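Local coordinates for protein SnoK (Streptomyces nogalater, PDB 5EPA) that probably acts as a non-heme iron, 2-oxoglutarate-dependent carbocyclase in the biosynthesis of the polyketide nogalamycin, at residues L256-P261 and G267-L272. Numbering follows the deposited sequence.
Sequences LSRLSP and GELFPL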
loop_
_atom_site.group_PDB
_atom_site.type_symbol
_atom_site.label_atom_id
_atom_site.label_comp_id
_atom_site.label_asym_id
_atom_site.label_seq_id
_atom_site.Cartn_x
_atom_site.Cartn_y
_atom_site.Cartn_z
ATOM N N LEU A 256 7.940 13.926 -9.175
ATOM C CA LEU A 256 7.950 15.099 -8.281
ATOM C C LEU A 256 8.987 16.133 -8.704
ATOM O O LEU A 256 9.388 16.972 -7.918
ATOM C CB LEU A 256 8.232 14.655 -6.837
ATOM C CG LEU A 256 7.230 13.674 -6.214
ATOM C CD1 LEU A 256 7.681 13.278 -4.842
ATOM C CD2 LEU A 256 5.827 14.261 -6.129
ATOM N N SER A 257 9.362 16.126 -9.975
ATOM C CA SER A 257 10.343 17.070 -10.497
ATOM C C SER A 257 9.987 18.538 -10.284
ATOM O O SER A 257 10.875 19.382 -10.197
ATOM C CB SER A 257 10.547 16.848 -11.996
ATOM O OG SER A 257 9.310 16.985 -12.677
ATOM N N ARG A 258 8.704 18.852 -10.213
ATOM C CA ARG A 258 8.280 20.265 -10.051
ATOM C C ARG A 258 8.552 20.769 -8.634
ATOM O O ARG A 258 8.508 21.948 -8.385
ATOM C CB ARG A 258 6.795 20.464 -10.443
ATOM C CG ARG A 258 5.821 19.741 -9.507
ATOM C CD ARG A 258 4.479 19.354 -10.135
ATOM N NE ARG A 258 3.598 18.642 -9.180
ATOM C CZ ARG A 258 3.731 17.362 -8.811
ATOM N NH1 ARG A 258 4.723 16.614 -9.305
ATOM N NH2 ARG A 258 2.879 16.817 -7.942
ATOM N N LEU A 259 8.857 19.869 -7.699
ATOM C CA LEU A 259 9.061 20.274 -6.295
ATOM C C LEU A 259 10.535 20.448 -5.915
ATOM O O LEU A 259 11.419 19.836 -6.503
ATOM C CB LEU A 259 8.446 19.258 -5.337
ATOM C CG LEU A 259 6.975 18.933 -5.475
ATOM C CD1 LEU A 259 6.652 17.884 -4.427
ATOM C CD2 LEU A 259 6.094 20.145 -5.285
ATOM N N SER A 260 10.767 21.284 -4.915
ATOM C CA SER A 260 12.082 21.421 -4.296
ATOM C C SER A 260 12.101 20.703 -2.948
ATOM O O SER A 260 11.076 20.614 -2.270
ATOM C CB SER A 260 12.412 22.901 -4.064
ATOM O OG SER A 260 12.486 23.608 -5.267
ATOM N N PRO A 261 13.273 20.214 -2.531
ATOM C CA PRO A 261 13.375 19.562 -1.222
ATOM C C PRO A 261 12.773 20.374 -0.085
ATOM O O PRO A 261 13.020 21.588 -0.003
ATOM C CB PRO A 261 14.885 19.448 -1.011
ATOM C CG PRO A 261 15.433 19.331 -2.395
ATOM C CD PRO A 261 14.526 20.107 -3.301
ATOM N N GLY A 267 -2.343 20.737 -2.409
ATOM C CA GLY A 267 -3.110 21.019 -3.632
ATOM C C GLY A 267 -3.852 19.801 -4.177
ATOM O O GLY A 267 -4.008 18.777 -3.498
ATOM N N GLU A 268 -4.278 19.902 -5.424
ATOM C CA GLU A 268 -5.230 18.952 -5.992
ATOM C C GLU A 268 -4.664 17.570 -6.216
ATOM O O GLU A 268 -5.418 16.608 -6.199
ATOM C CB GLU A 268 -5.773 19.465 -7.329
ATOM C CG GLU A 268 -6.493 20.789 -7.280
ATOM C CD GLU A 268 -6.371 21.472 -8.638
ATOM O OE1 GLU A 268 -5.714 20.850 -9.547
ATOM O OE2 GLU A 268 -6.922 22.587 -8.790
ATOM N N LEU A 269 -3.363 17.466 -6.447
ATOM C CA LEU A 269 -2.741 16.149 -6.628
ATOM C C LEU A 269 -2.531 15.375 -5.313
ATOM O O LEU A 269 -2.362 14.185 -5.332
ATOM C CB LEU A 269 -1.418 16.252 -7.401
ATOM C CG LEU A 269 -1.547 16.835 -8.813
ATOM C CD1 LEU A 269 -0.192 16.825 -9.504
ATOM C CD2 LEU A 269 -2.560 16.065 -9.676
ATOM N N PHE A 270 -2.612 16.066 -4.191
ATOM C CA PHE A 270 -2.412 15.463 -2.896
ATOM C C PHE A 270 -3.548 15.870 -1.955
ATOM O O PHE A 270 -3.339 16.541 -0.953
ATOM C CB PHE A 270 -1.045 15.913 -2.344
ATOM C CG PHE A 270 0.122 15.624 -3.259
ATOM C CD1 PHE A 270 0.515 14.339 -3.514
ATOM C CD2 PHE A 270 0.832 16.654 -3.857
ATOM C CE1 PHE A 270 1.573 14.051 -4.358
ATOM C CE2 PHE A 270 1.904 16.382 -4.705
ATOM C CZ PHE A 270 2.280 15.065 -4.937
ATOM N N PRO A 271 -4.776 15.445 -2.259
ATOM C CA PRO A 271 -5.948 16.005 -1.583
ATOM C C PRO A 271 -6.111 15.513 -0.159
ATOM O O PRO A 271 -5.763 14.369 0.157
ATOM C CB PRO A 271 -7.110 15.489 -2.423
ATOM C CG PRO A 271 -6.568 14.263 -3.103
ATOM C CD PRO A 271 -5.151 14.578 -3.391
ATOM N N LEU A 272 -6.621 16.400 0.681
ATOM C CA LEU A 272 -6.923 16.103 2.071
ATOM C C LEU A 272 -8.028 15.083 2.177
ATOM O O LEU A 272 -8.987 15.146 1.446
ATOM C CB LEU A 272 -7.379 17.337 2.837
ATOM C CG LEU A 272 -6.312 18.247 3.417
ATOM C CD1 LEU A 272 -6.944 19.573 3.794
ATOM C CD2 LEU A 272 -5.617 17.611 4.621
#
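With CG lodged between its own backbone N and carbonyl carbon (chi1 66°) and the chain straight from CG to NE, Arg-258 stretches toward Phe-270, whose CG lies opposite its carbonyl carbon (chi1 -55°) and sends the ring back to meet it. The reach is needed because the backbones stand far apart: the nearest CA atoms, those of Leu-256 and Leu-269, are 10.9 Å from each other, a gap that long side chains can bridge. Arg-258 NH2 does most of the touching, lying 3.4 Å from Phe-270 CE2 and 3.5 Å from Phe-270 CZ. The guanidinium and ring planes are tilted by only 15°, yet the nitrogen comes in obliquely at the far end of the ring. Arginine suits this place, since its flat, delocalised cation can rest against carbon while its charge stays near the surface; its NH1 makes a weak hydrogen bond to His-255 O. The same NH2 lies 3.4 Å from Leu-269 CD1, which approaches the guanidinium obliquely, and Leu-269 CB lies over one face of the ring, displaced toward the rim. Deeper down, Leu-256 CD2 meets the edge of the aromatic ring at Phe-270 CZ, 3.8 Å away; both residues are buried, a setting that suits a leucine and a phenylalanine. Each partner rides on a type I beta turn, closed by Leu-259 N to Leu-256 O on one side and by Phe-270 N to Gly-267 O on the other. Away from the iron and 2-oxoglutarate site of this PhyH-family (cupin-clan) enzyme, the contact joins two parts of the C-terminal loop region: Leu-256 and Leu-259 pack on Tyr-247 of strand 246-247, while Phe-270 O accepts a hydrogen bond from Arg-113 and the Pro-271 carbonyl one from the Val-114 backbone, both in strand 112-122 of the large antiparallel sheet.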